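PDB 5HR4: MmeI from Methylophilus methylotrophus, which recognises DNA as a Type IIL restriction-modification enzyme and probably methylates the exocyclic amino group of adenine with S-adenosyl-L-methionine as methyl donor. Local coordinates for residues A[309-314]-A[413-418]; A[313-318]-A[366-371]; A[296-301]-A[419-424]. One frame throughout, in Å; residues are numbered along the deposited sequence.

Contact 1 (A[309-314]-A[413-418]); sequences RNLGAH and EIEEFP. With SFG (sinefungin), chain H; nucleotides of chain B.
L311 meets E415 and I414 across the edge of the sinefungin pocket, by van der Waals contact without a hydrogen bond between 309-314 and 413-418. Its CB comes within 4.2 Å of sinefungin C2'. From there chi1 of -65° sets CG beside the backbone N, and the chain runs out to CD1, which ends against the bent side chain of E415: L311 CD1 is 3.5 Å from E415 CG, with the carboxylate OE2 also against it. The two side chains cross at about a right angle. On a second side L311 CD1 approaches I414 CG2 at 4.4 Å, and that methyl in turn packs on the ligand's adenine and ribose.

Between the segments sits the cofactor site of a Rossmann-like methyltransferase, in which an acid near the C-terminal end of the second strand holds the ribose diol. Here E413 does so: OE1 accepts from sinefungin O3' at 3.0 Å, and OE2 from O2' at 2.7 Å. The backbone N of E415 also binds E413 OE2, from 40° above the carboxylate plane, which, with the two ribose hydroxyls, restrains the turn of the group. Opposite, helix 305-310 closes in a Schellman motif, G312 taking positive phi, and sinefungin NE bonds to H314 O at 3.0 Å. R309 points the other way, its NE donating to OP1 of DA7 of chain B at 2.8 Å.

Contact 2 (A[313-318]-A[366-371]); sequences AHYTSE and CGNFLV. With SFG (sinefungin), chain H; nucleotides of chain B.
T316 and N368 reach the same oxygen, O of the sinefungin carboxylate, although no hydrogen bond joins 313-318 to 366-371: the ligand bridges them. The backbone N of T316 makes the firm bond, 2.9 Å to sinefungin O with an N-H...O angle of 161°. N368 ND2 adds two weak ones, 3.3 Å to OXT and 3.4 Å to O of the ligand.

The same amide approaches the Y315 ring obliquely, N368 ND2 standing 3.4 Å from Y315 CD1 with ring and amide planes 65° apart; the Y315 hydroxyl itself is bonded to the backbone N of E573. T316 turns its OG1 beside its own backbone N (chi1 -49°), and this puts the hydroxyl 3.7 Å from F369 CE2 while it takes a weak bond from the ligand amine N and is also bonded to N481. The threonine methyl, CG2, lies against F369 CZ at 4.0 Å. The ligand amine meets F369 at the edge of the ring, in its plane.

Sequence and position are consistent with methyltransferase motif X for the G-A-H-Y-T run and with the end of the glycine-rich first motif for 366-369. G367, the N-cap of helix 368-388, has backbone angles that suit a residue without a side chain, since a CB would collide with the carbonyl of C366. Since the carboxylate is met by neutral donors and lies beyond this helix's N-terminus, the helix dipole is likely to offset part of its negative charge.

Contact 3 (A[296-301]-A[419-424]); sequences GSLFQS and AQIAQV. With SFG (sinefungin), chain H.
Helices 292-301 and 416-440 pack together beside the sinefungin pocket, and I421 is the residue that spans from one to the other, touching L298 and F299. Its CG1 is set beside the backbone N and chi2 of -179° extends the chain, which carries CD1 out as the leading atom. That methyl lies 4.0 Å from L298 CD2 and, roughly at right angles to that, I421 CD1 is 3.9 Å from F299 CB and equally near F299 N. The contact is wholly apolar between side chains and buried; L298 and I421 cross at a slant.

F299 uses only its root here. With CG anti to the backbone N (chi1 162°), the ring swings away from I421 and carries CZ to 3.1 Å from sinefungin O3', an oblique approach; A313 and C366 also border the ring. Replacing F299 by alanine would keep the CB contact with I421 but is likely to open a gap beside sinefungin O3' and leave A313 and C366 without their aromatic neighbour. L298 packs outward as well, on A166 and M169 of helix 163-178. Its carbonyl O accepts from both S301 N and S301 OG, each at 3.1 Å, two donors from one residue on a single carbonyl.

Helix 416-440 leads from strand 409-413 to its parallel neighbour 455-458, the beta-alpha-beta crossover of a Rossmann-like methyltransferase.

In the fold
The three contacts surround one sinefungin molecule, their centres 9 to 11 Å apart. Contact 1 is a surface contact at the ribose and adenine end, joined to DNA through R309; contacts 2 and 3 are buried. Contacts 1 and 2 start from the same loop, sharing A313 and H314, whereas contacts 1 and 3 share helix 416-440. Their chemistry follows position: an acid serves the ribose hydroxyls in contact 1, neutral donors serve the carboxylate in contact 2, and contact 3 is aliphatic helix packing reaching the ligand through one ring. Q300 of 296-301 probably bonds through OE1 to Y315 N, tying contact 3 to contact 2, and P418 packs on C366.

Contact 1 (A[309-314]-A[413-418])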
loop_
_atom_site.group_PDB
_atom_site.type_symbol
_atom_site.label_atom_id
_atom_site.label_comp_id
_atom_site.label_asym_id
_atom_site.label_seq_id
_atom_site.Cartn_x
_atom_site.Cartn_y
_atom_site.Cartn_z
ATOM N N ARG A 309 6.863 -5.022 7.698
ATOM C CA ARG A 309 5.637 -4.245 7.773
ATOM C C ARG A 309 5.952 -2.760 7.921
ATOM O O ARG A 309 5.420 -1.924 7.184
ATOM C CB ARG A 309 4.769 -4.763 8.923
ATOM C CG ARG A 309 3.595 -3.880 9.241
ATOM C CD ARG A 309 2.549 -4.640 10.016
ATOM N NE ARG A 309 1.478 -3.744 10.427
ATOM C CZ ARG A 309 0.478 -4.089 11.229
ATOM N NH1 ARG A 309 0.404 -5.332 11.705
ATOM N NH2 ARG A 309 -0.449 -3.186 11.554
ATOM N N ASN A 310 6.876 -2.429 8.816
ATOM C CA ASN A 310 7.095 -1.046 9.224
ATOM C C ASN A 310 7.878 -0.218 8.199
ATOM O O ASN A 310 7.655 0.994 8.087
ATOM C CB ASN A 310 7.812 -1.028 10.576
ATOM C CG ASN A 310 8.332 0.347 10.931
ATOM O OD1 ASN A 310 9.540 0.624 10.821
ATOM N ND2 ASN A 310 7.422 1.231 11.339
ATOM N N LEU A 311 8.810 -0.807 7.466
ATOM C CA LEU A 311 9.380 -0.054 6.359
ATOM C C LEU A 311 8.518 -0.115 5.109
ATOM O O LEU A 311 8.882 0.480 4.091
ATOM C CB LEU A 311 10.788 -0.558 6.038
ATOM C CG LEU A 311 11.739 -0.277 7.211
ATOM C CD1 LEU A 311 13.156 -0.576 6.847
ATOM C CD2 LEU A 311 11.593 1.170 7.703
ATOM N N GLY A 312 7.375 -0.791 5.168
ATOM C CA GLY A 312 6.619 -1.061 3.967
ATOM C C GLY A 312 7.410 -1.791 2.904
ATOM O O GLY A 312 7.305 -1.441 1.719
ATOM N N ALA A 313 8.193 -2.809 3.290
ATOM C CA ALA A 313 9.130 -3.440 2.346
ATOM C C ALA A 313 8.440 -4.505 1.483
ATOM O O ALA A 313 8.688 -5.711 1.575
ATOM C CB ALA A 313 10.313 -4.023 3.094
ATOM N N HIS A 314 7.594 -4.033 0.578
ATOM C CA HIS A 314 6.798 -4.916 -0.264
ATOM C C HIS A 314 7.083 -4.593 -1.715
ATOM O O HIS A 314 6.843 -3.466 -2.153
ATOM C CB HIS A 314 5.321 -4.767 0.062
ATOM C CG HIS A 314 4.965 -5.386 1.371
ATOM N ND1 HIS A 314 4.543 -4.653 2.458
ATOM C CD2 HIS A 314 5.032 -6.674 1.782
ATOM C CE1 HIS A 314 4.324 -5.471 3.470
ATOM N NE2 HIS A 314 4.610 -6.702 3.084
ATOM N N GLU A 413 16.752 4.964 -1.188
ATOM C CA GLU A 413 16.335 3.748 -0.495
ATOM C C GLU A 413 17.034 3.674 0.869
ATOM O O GLU A 413 18.255 3.831 0.962
ATOM C CB GLU A 413 16.644 2.527 -1.375
ATOM C CG GLU A 413 16.645 1.164 -0.696
ATOM C CD GLU A 413 15.322 0.820 0.020
ATOM O OE1 GLU A 413 14.238 1.147 -0.517
ATOM O OE2 GLU A 413 15.369 0.222 1.132
ATOM N N ILE A 414 16.265 3.439 1.932
ATOM C CA ILE A 414 16.812 3.611 3.275
ATOM C C ILE A 414 17.564 2.374 3.755
ATOM O O ILE A 414 18.462 2.491 4.589
ATOM C CB ILE A 414 15.699 4.011 4.258
ATOM C CG1 ILE A 414 16.278 4.594 5.561
ATOM C CG2 ILE A 414 14.800 2.827 4.581
ATOM C CD1 ILE A 414 15.208 5.276 6.433
ATOM N N GLU A 415 17.227 1.184 3.267
ATOM C CA GLU A 415 17.950 -0.026 3.633
ATOM C C GLU A 415 19.042 -0.291 2.606
ATOM O O GLU A 415 18.815 -0.177 1.402
ATOM C CB GLU A 415 17.008 -1.227 3.717
ATOM C CG GLU A 415 16.012 -1.193 4.873
ATOM C CD GLU A 415 16.661 -1.285 6.276
ATOM O OE1 GLU A 415 17.354 -2.290 6.580
ATOM O OE2 GLU A 415 16.462 -0.350 7.086
ATOM N N GLU A 416 20.241 -0.632 3.079
ATOM C CA GLU A 416 21.335 -0.737 2.123
ATOM C C GLU A 416 21.157 -1.926 1.192
ATOM O O GLU A 416 21.550 -1.861 0.019
ATOM C CB GLU A 416 22.691 -0.819 2.832
ATOM C CG GLU A 416 23.799 -1.349 1.929
ATOM C CD GLU A 416 25.170 -0.864 2.307
ATOM O OE1 GLU A 416 25.341 -0.405 3.457
ATOM O OE2 GLU A 416 26.081 -0.938 1.451
ATOM N N PHE A 417 20.583 -3.022 1.676
ATOM C CA PHE A 417 20.563 -4.213 0.833
ATOM C C PHE A 417 19.708 -3.989 -0.413
ATOM O O PHE A 417 20.233 -4.159 -1.530
ATOM C CB PHE A 417 20.138 -5.430 1.654
ATOM C CG PHE A 417 20.246 -6.711 0.900
ATOM C CD1 PHE A 417 21.447 -7.100 0.347
ATOM C CD2 PHE A 417 19.140 -7.507 0.713
ATOM C CE1 PHE A 417 21.541 -8.282 -0.364
ATOM C CE2 PHE A 417 19.221 -8.683 0.007
ATOM C CZ PHE A 417 20.415 -9.073 -0.533
ATOM N N PRO A 418 18.444 -3.556 -0.323
ATOM C CA PRO A 418 17.731 -3.204 -1.558
ATOM C C PRO A 418 18.426 -2.110 -2.353
ATOM O O PRO A 418 18.369 -2.112 -3.599
ATOM C CB PRO A 418 16.349 -2.756 -1.058
ATOM C CG PRO A 418 16.542 -2.435 0.414
ATOM C CD PRO A 418 17.613 -3.355 0.881
HETATM N N SFG H . 9.027 -0.390 -5.276
HETATM C CA SFG H . 9.981 -1.250 -4.608
HETATM C C SFG H . 10.027 -2.553 -5.384
HETATM O O SFG H . 9.288 -2.681 -6.385
HETATM O OXT SFG H . 10.791 -3.489 -5.048
HETATM C CB SFG H . 9.542 -1.511 -3.171
HETATM C CG SFG H . 9.346 -0.165 -2.490
HETATM C CD SFG H . 8.660 -0.460 -1.175
HETATM N NE SFG H . 7.246 -0.607 -1.463
HETATM C "C5'" SFG H . 8.905 0.650 -0.140
HETATM C "C4'" SFG H . 10.418 0.964 0.122
HETATM O "O4'" SFG H . 10.512 2.120 0.714
HETATM C "C3'" SFG H . 11.100 -0.006 1.102
HETATM O "O3'" SFG H . 12.036 -0.696 0.406
HETATM C "C2'" SFG H . 11.729 0.876 2.221
HETATM O "O2'" SFG H . 13.104 0.424 2.576
HETATM C "C1'" SFG H . 11.797 2.052 1.685
HETATM N N9 SFG H . 11.603 3.121 2.615
HETATM C C8 SFG H . 10.773 3.173 3.653
HETATM N N7 SFG H . 10.882 4.378 4.217
HETATM C C5 SFG H . 11.778 5.072 3.516
HETATM C C6 SFG H . 12.260 6.347 3.682
HETATM N N6 SFG H . 11.969 7.383 4.643
HETATM N N1 SFG H . 13.169 6.845 2.852
HETATM C C2 SFG H . 13.620 6.075 1.832
HETATM N N3 SFG H . 13.147 4.812 1.671
HETATM C C4 SFG H . 12.221 4.307 2.518
ATOM P P DA B 7 -0.917 -0.857 8.486
ATOM O OP1 DA B 7 0.117 -1.627 9.232
ATOM O OP2 DA B 7 -0.730 0.600 8.282
ATOM O "O5'" DA B 7 -1.185 -1.602 7.113
ATOM C "C5'" DA B 7 -0.579 -1.218 5.946
ATOM C "C4'" DA B 7 -0.501 -2.435 5.080
ATOM O "O4'" DA B 7 0.107 -2.114 3.831
ATOM C "C3'" DA B 7 0.295 -3.584 5.673
ATOM O "O3'" DA B 7 -0.417 -4.765 5.411
ATOM C "C2'" DA B 7 1.621 -3.528 4.909
ATOM C "C1'" DA B 7 1.181 -2.986 3.561
ATOM N N9 DA B 7 2.161 -2.161 2.867
ATOM C C8 DA B 7 2.965 -1.219 3.418
ATOM N N7 DA B 7 3.685 -0.574 2.549
ATOM C C5 DA B 7 3.306 -1.112 1.330
ATOM C C6 DA B 7 3.700 -0.841 -0.007
ATOM N N6 DA B 7 4.618 0.071 -0.337
ATOM N N1 DA B 7 3.122 -1.559 -0.990
ATOM C C2 DA B 7 2.212 -2.472 -0.659
ATOM N N3 DA B 7 1.756 -2.804 0.554
ATOM C C4 DA B 7 2.354 -2.078 1.510
ATOM P P DC B 8 -0.293 -6.082 6.327
ATOM O OP1 DC B 8 0.930 -6.131 7.143
ATOM O OP2 DC B 8 -0.499 -7.162 5.337
ATOM O "O5'" DC B 8 -1.582 -6.025 7.268
ATOM C "C5'" DC B 8 -2.050 -4.788 7.793
ATOM C "C4'" DC B 8 -2.890 -5.037 9.031
ATOM O "O4'" DC B 8 -4.311 -4.896 8.718
ATOM C "C3'" DC B 8 -2.730 -6.424 9.641
ATOM O "O3'" DC B 8 -2.815 -6.318 11.060
ATOM C "C2'" DC B 8 -3.926 -7.180 9.055
ATOM C "C1'" DC B 8 -4.995 -6.086 9.047
ATOM N N1 DC B 8 -6.084 -6.289 8.021
ATOM C C2 DC B 8 -7.415 -6.489 8.425
ATOM O O2 DC B 8 -7.688 -6.503 9.619
ATOM N N3 DC B 8 -8.369 -6.658 7.487
ATOM C C4 DC B 8 -8.045 -6.631 6.192
ATOM N N4 DC B 8 -9.020 -6.796 5.304
ATOM C C5 DC B 8 -6.699 -6.425 5.756
ATOM C C6 DC B 8 -5.762 -6.259 6.694
#

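Contact 2 (A[313-318]-A[366-371])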
loop_
_atom_site.group_PDB
_atom_site.type_symbol
_atom_site.label_atom_id
_atom_site.label_comp_id
_atom_site.label_asym_id
_atom_site.label_seq_id
_atom_site.Cartn_x
_atom_site.Cartn_y
_atom_site.Cartn_z
ATOM N N ALA A 313 8.193 -2.809 3.290
ATOM C CA ALA A 313 9.130 -3.440 2.346
ATOM C C ALA A 313 8.440 -4.505 1.483
ATOM O O ALA A 313 8.688 -5.711 1.575
ATOM C CB ALA A 313 10.313 -4.023 3.094
ATOM N N HIS A 314 7.594 -4.033 0.578
ATOM C CA HIS A 314 6.798 -4.916 -0.264
ATOM C C HIS A 314 7.083 -4.593 -1.715
ATOM O O HIS A 314 6.843 -3.466 -2.153
ATOM C CB HIS A 314 5.321 -4.767 0.062
ATOM C CG HIS A 314 4.965 -5.386 1.371
ATOM N ND1 HIS A 314 4.543 -4.653 2.458
ATOM C CD2 HIS A 314 5.032 -6.674 1.782
ATOM C CE1 HIS A 314 4.324 -5.471 3.470
ATOM N NE2 HIS A 314 4.610 -6.702 3.084
ATOM N N TYR A 315 7.639 -5.560 -2.439
ATOM C CA TYR A 315 8.060 -5.287 -3.796
ATOM C C TYR A 315 6.840 -5.184 -4.705
ATOM O O TYR A 315 5.801 -5.809 -4.466
ATOM C CB TYR A 315 9.025 -6.369 -4.274
ATOM C CG TYR A 315 8.409 -7.475 -5.093
ATOM C CD1 TYR A 315 8.154 -7.298 -6.452
ATOM C CD2 TYR A 315 8.122 -8.703 -4.527
ATOM C CE1 TYR A 315 7.594 -8.290 -7.215
ATOM C CE2 TYR A 315 7.575 -9.714 -5.275
ATOM C CZ TYR A 315 7.301 -9.504 -6.630
ATOM O OH TYR A 315 6.727 -10.505 -7.410
ATOM N N THR A 316 6.986 -4.394 -5.769
ATOM C CA THR A 316 5.894 -4.083 -6.679
ATOM C C THR A 316 5.953 -4.972 -7.915
ATOM O O THR A 316 6.985 -5.046 -8.583
ATOM C CB THR A 316 5.927 -2.608 -7.083
ATOM O OG1 THR A 316 6.068 -1.796 -5.906
ATOM C CG2 THR A 316 4.636 -2.236 -7.776
ATOM N N SER A 317 4.832 -5.629 -8.209
ATOM C CA SER A 317 4.722 -6.547 -9.340
ATOM C C SER A 317 5.100 -5.865 -10.644
ATOM O O SER A 317 4.896 -4.661 -10.826
ATOM C CB SER A 317 3.288 -7.099 -9.461
ATOM N N GLU A 318 5.637 -6.660 -11.574
ATOM C CA GLU A 318 5.679 -6.217 -12.965
ATOM C C GLU A 318 4.346 -5.614 -13.403
ATOM O O GLU A 318 4.321 -4.566 -14.057
ATOM C CB GLU A 318 6.053 -7.377 -13.892
ATOM C CG GLU A 318 6.521 -6.913 -15.279
ATOM C CD GLU A 318 7.294 -7.981 -16.065
ATOM O OE1 GLU A 318 8.302 -8.526 -15.543
ATOM O OE2 GLU A 318 6.888 -8.269 -17.221
ATOM N N CYS A 366 14.063 -2.464 -4.107
ATOM C CA CYS A 366 15.081 -3.201 -4.850
ATOM C C CYS A 366 15.185 -2.752 -6.307
ATOM O O CYS A 366 15.867 -3.411 -7.103
ATOM C CB CYS A 366 14.803 -4.708 -4.789
ATOM S SG CYS A 366 13.425 -5.281 -5.879
ATOM N N GLY A 367 14.513 -1.660 -6.676
ATOM C CA GLY A 367 14.720 -1.042 -7.971
ATOM C C GLY A 367 13.792 -1.472 -9.085
ATOM O O GLY A 367 14.079 -1.179 -10.251
ATOM N N ASN A 368 12.673 -2.127 -8.777
ATOM C CA ASN A 368 11.859 -2.724 -9.834
ATOM C C ASN A 368 11.314 -1.676 -10.803
ATOM O O ASN A 368 11.419 -1.842 -12.026
ATOM C CB ASN A 368 10.742 -3.554 -9.216
ATOM C CG ASN A 368 11.224 -4.929 -8.817
ATOM O OD1 ASN A 368 12.056 -5.497 -9.505
ATOM N ND2 ASN A 368 10.734 -5.456 -7.695
ATOM N N PHE A 369 10.728 -0.589 -10.284
ATOM C CA PHE A 369 10.307 0.510 -11.156
ATOM C C PHE A 369 11.421 0.942 -12.102
ATOM O O PHE A 369 11.172 1.195 -13.289
ATOM C CB PHE A 369 9.864 1.718 -10.340
ATOM C CG PHE A 369 8.504 1.601 -9.789
ATOM C CD1 PHE A 369 7.406 1.910 -10.558
ATOM C CD2 PHE A 369 8.314 1.205 -8.485
ATOM C CE1 PHE A 369 6.120 1.793 -10.042
ATOM C CE2 PHE A 369 7.045 1.106 -7.960
ATOM C CZ PHE A 369 5.945 1.389 -8.744
ATOM N N LEU A 370 12.655 1.058 -11.597
ATOM C CA LEU A 370 13.750 1.435 -12.484
ATOM C C LEU A 370 14.104 0.317 -13.456
ATOM O O LEU A 370 14.512 0.598 -14.591
ATOM C CB LEU A 370 14.983 1.839 -11.677
ATOM C CG LEU A 370 14.664 3.012 -10.751
ATOM C CD1 LEU A 370 15.833 3.340 -9.841
ATOM C CD2 LEU A 370 14.230 4.221 -11.547
ATOM N N VAL A 371 13.963 -0.945 -13.041
ATOM C CA VAL A 371 14.368 -2.051 -13.903
ATOM C C VAL A 371 13.356 -2.236 -15.028
ATOM O O VAL A 371 13.719 -2.229 -16.210
ATOM C CB VAL A 371 14.564 -3.333 -13.073
ATOM C CG1 VAL A 371 14.571 -4.560 -13.957
ATOM C CG2 VAL A 371 15.861 -3.254 -12.294
HETATM N N SFG H . 9.027 -0.390 -5.276
HETATM C CA SFG H . 9.981 -1.250 -4.608
HETATM C C SFG H . 10.027 -2.553 -5.384
HETATM O O SFG H . 9.288 -2.681 -6.385
HETATM O OXT SFG H . 10.791 -3.489 -5.048
HETATM C CB SFG H . 9.542 -1.511 -3.171
HETATM C CG SFG H . 9.346 -0.165 -2.490
HETATM C CD SFG H . 8.660 -0.460 -1.175
HETATM N NE SFG H . 7.246 -0.607 -1.463
HETATM C "C5'" SFG H . 8.905 0.650 -0.140
HETATM C "C4'" SFG H . 10.418 0.964 0.122
HETATM O "O4'" SFG H . 10.512 2.120 0.714
HETATM C "C3'" SFG H . 11.100 -0.006 1.102
HETATM O "O3'" SFG H . 12.036 -0.696 0.406
HETATM C "C2'" SFG H . 11.729 0.876 2.221
HETATM O "O2'" SFG H . 13.104 0.424 2.576
HETATM C "C1'" SFG H . 11.797 2.052 1.685
HETATM N N9 SFG H . 11.603 3.121 2.615
HETATM C C8 SFG H . 10.773 3.173 3.653
HETATM N N7 SFG H . 10.882 4.378 4.217
HETATM C C5 SFG H . 11.778 5.072 3.516
HETATM C C6 SFG H . 12.260 6.347 3.682
HETATM N N6 SFG H . 11.969 7.383 4.643
HETATM N N1 SFG H . 13.169 6.845 2.852
HETATM C C2 SFG H . 13.620 6.075 1.832
HETATM N N3 SFG H . 13.147 4.812 1.671
HETATM C C4 SFG H . 12.221 4.307 2.518
ATOM P P DA B 7 -0.917 -0.857 8.486
ATOM O OP1 DA B 7 0.117 -1.627 9.232
ATOM O OP2 DA B 7 -0.730 0.600 8.282
ATOM O "O5'" DA B 7 -1.185 -1.602 7.113
ATOM C "C5'" DA B 7 -0.579 -1.218 5.946
ATOM C "C4'" DA B 7 -0.501 -2.435 5.080
ATOM O "O4'" DA B 7 0.107 -2.114 3.831
ATOM C "C3'" DA B 7 0.295 -3.584 5.673
ATOM O "O3'" DA B 7 -0.417 -4.765 5.411
ATOM C "C2'" DA B 7 1.621 -3.528 4.909
ATOM C "C1'" DA B 7 1.181 -2.986 3.561
ATOM N N9 DA B 7 2.161 -2.161 2.867
ATOM C C8 DA B 7 2.965 -1.219 3.418
ATOM N N7 DA B 7 3.685 -0.574 2.549
ATOM C C5 DA B 7 3.306 -1.112 1.330
ATOM C C6 DA B 7 3.700 -0.841 -0.007
ATOM N N6 DA B 7 4.618 0.071 -0.337
ATOM N N1 DA B 7 3.122 -1.559 -0.990
ATOM C C2 DA B 7 2.212 -2.472 -0.659
ATOM N N3 DA B 7 1.756 -2.804 0.554
ATOM C C4 DA B 7 2.354 -2.078 1.510
#

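Contact 3 (A[296-301]-A[419-424])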
loop_
_atom_site.group_PDB
_atom_site.type_symbol
_atom_site.label_atom_id
_atom_site.label_comp_id
_atom_site.label_asym_id
_atom_site.label_seq_id
_atom_site.Cartn_x
_atom_site.Cartn_y
_atom_site.Cartn_z
ATOM N N GLY A 296 12.636 -8.850 -5.969
ATOM C CA GLY A 296 11.761 -8.465 -4.882
ATOM C C GLY A 296 11.685 -9.507 -3.793
ATOM O O GLY A 296 11.654 -9.172 -2.605
ATOM N N SER A 297 11.669 -10.784 -4.186
ATOM C CA SER A 297 11.609 -11.857 -3.201
ATOM C C SER A 297 12.878 -11.911 -2.379
ATOM O O SER A 297 12.831 -12.181 -1.173
ATOM C CB SER A 297 11.380 -13.189 -3.895
ATOM O OG SER A 297 10.114 -13.189 -4.518
ATOM N N LEU A 298 14.023 -11.690 -3.026
ATOM C CA LEU A 298 15.301 -11.639 -2.324
ATOM C C LEU A 298 15.320 -10.508 -1.302
ATOM O O LEU A 298 15.577 -10.719 -0.107
ATOM C CB LEU A 298 16.421 -11.450 -3.336
ATOM C CG LEU A 298 17.778 -11.226 -2.699
ATOM C CD1 LEU A 298 18.154 -12.439 -1.887
ATOM C CD2 LEU A 298 18.795 -10.950 -3.801
ATOM N N PHE A 299 15.055 -9.291 -1.781
ATOM C CA PHE A 299 14.870 -8.129 -0.922
ATOM C C PHE A 299 13.977 -8.454 0.274
ATOM O O PHE A 299 14.312 -8.137 1.417
ATOM C CB PHE A 299 14.299 -7.005 -1.799
ATOM C CG PHE A 299 13.652 -5.879 -1.052
ATOM C CD1 PHE A 299 14.185 -5.386 0.126
ATOM C CD2 PHE A 299 12.517 -5.272 -1.578
ATOM C CE1 PHE A 299 13.573 -4.336 0.804
ATOM C CE2 PHE A 299 11.902 -4.217 -0.908
ATOM C CZ PHE A 299 12.440 -3.743 0.286
ATOM N N GLN A 300 12.850 -9.127 0.035
ATOM C CA GLN A 300 11.892 -9.352 1.113
ATOM C C GLN A 300 12.349 -10.433 2.089
ATOM O O GLN A 300 12.015 -10.366 3.274
ATOM C CB GLN A 300 10.531 -9.707 0.530
ATOM C CG GLN A 300 9.753 -8.514 -0.012
ATOM C CD GLN A 300 8.320 -8.893 -0.367
ATOM O OE1 GLN A 300 7.628 -8.214 -1.140
ATOM N NE2 GLN A 300 7.876 -10.001 0.189
ATOM N N SER A 301 13.135 -11.404 1.636
ATOM C CA SER A 301 13.418 -12.597 2.424
ATOM C C SER A 301 14.444 -12.382 3.521
ATOM O O SER A 301 14.708 -13.316 4.294
ATOM C CB SER A 301 13.937 -13.706 1.520
ATOM O OG SER A 301 15.320 -13.491 1.297
ATOM N N ALA A 419 19.089 -1.172 -1.678
ATOM C CA ALA A 419 19.794 -0.130 -2.421
ATOM C C ALA A 419 20.958 -0.708 -3.204
ATOM O O ALA A 419 21.298 -0.189 -4.272
ATOM C CB ALA A 419 20.286 0.976 -1.486
ATOM N N GLN A 420 21.565 -1.795 -2.710
ATOM C CA GLN A 420 22.601 -2.477 -3.483
ATOM C C GLN A 420 22.001 -3.361 -4.576
ATOM O O GLN A 420 22.547 -3.430 -5.675
ATOM C CB GLN A 420 23.506 -3.304 -2.567
ATOM C CG GLN A 420 24.315 -2.507 -1.565
ATOM C CD GLN A 420 25.705 -2.097 -2.067
ATOM O OE1 GLN A 420 25.947 -2.040 -3.273
ATOM N NE2 GLN A 420 26.631 -1.806 -1.124
ATOM N N ILE A 421 20.878 -4.043 -4.310
ATOM C CA ILE A 421 20.239 -4.848 -5.356
ATOM C C ILE A 421 19.847 -3.963 -6.533
ATOM O O ILE A 421 20.150 -4.269 -7.687
ATOM C CB ILE A 421 19.006 -5.597 -4.817
ATOM C CG1 ILE A 421 19.278 -6.307 -3.511
ATOM C CG2 ILE A 421 18.514 -6.630 -5.854
ATOM C CD1 ILE A 421 18.036 -7.076 -2.998
ATOM N N ALA A 422 19.167 -2.849 -6.246
ATOM C CA ALA A 422 18.738 -1.934 -7.296
ATOM C C ALA A 422 19.873 -1.650 -8.264
ATOM O O ALA A 422 19.687 -1.704 -9.484
ATOM C CB ALA A 422 18.210 -0.636 -6.682
ATOM N N GLN A 423 21.069 -1.394 -7.735
ATOM C CA GLN A 423 22.206 -1.123 -8.604
ATOM C C GLN A 423 22.514 -2.333 -9.476
ATOM O O GLN A 423 22.538 -2.227 -10.709
ATOM C CB GLN A 423 23.426 -0.706 -7.781
ATOM C CG GLN A 423 24.521 -0.066 -8.617
ATOM C CD GLN A 423 25.609 0.590 -7.788
ATOM O OE1 GLN A 423 26.674 0.011 -7.573
ATOM N NE2 GLN A 423 25.357 1.817 -7.346
ATOM N N VAL A 424 22.713 -3.508 -8.858
ATOM C CA VAL A 424 23.031 -4.694 -9.655
ATOM C C VAL A 424 21.852 -5.081 -10.526
ATOM O O VAL A 424 22.026 -5.565 -11.654
ATOM C CB VAL A 424 23.463 -5.862 -8.759
ATOM C CG1 VAL A 424 23.434 -7.155 -9.533
ATOM C CG2 VAL A 424 24.864 -5.619 -8.241
HETATM N N SFG H . 9.027 -0.390 -5.276
HETATM C CA SFG H . 9.981 -1.250 -4.608
HETATM C C SFG H . 10.027 -2.553 -5.384
HETATM O O SFG H . 9.288 -2.681 -6.385
HETATM O OXT SFG H . 10.791 -3.489 -5.048
HETATM C CB SFG H . 9.542 -1.511 -3.171
HETATM C CG SFG H . 9.346 -0.165 -2.490
HETATM C CD SFG H . 8.660 -0.460 -1.175
HETATM N NE SFG H . 7.246 -0.607 -1.463
HETATM C "C5'" SFG H . 8.905 0.650 -0.140
HETATM C "C4'" SFG H . 10.418 0.964 0.122
HETATM O "O4'" SFG H . 10.512 2.120 0.714
HETATM C "C3'" SFG H . 11.100 -0.006 1.102
HETATM O "O3'" SFG H . 12.036 -0.696 0.406
HETATM C "C2'" SFG H . 11.729 0.876 2.221
HETATM O "O2'" SFG H . 13.104 0.424 2.576
HETATM C "C1'" SFG H . 11.797 2.052 1.685
HETATM N N9 SFG H . 11.603 3.121 2.615
HETATM C C8 SFG H . 10.773 3.173 3.653
HETATM N N7 SFG H . 10.882 4.378 4.217
HETATM C C5 SFG H . 11.778 5.072 3.516
HETATM C C6 SFG H . 12.260 6.347 3.682
HETATM N N6 SFG H . 11.969 7.383 4.643
HETATM N N1 SFG H . 13.169 6.845 2.852
HETATM C C2 SFG H . 13.620 6.075 1.832
HETATM N N3 SFG H . 13.147 4.812 1.671
HETATM C C4 SFG H . 12.221 4.307 2.518
#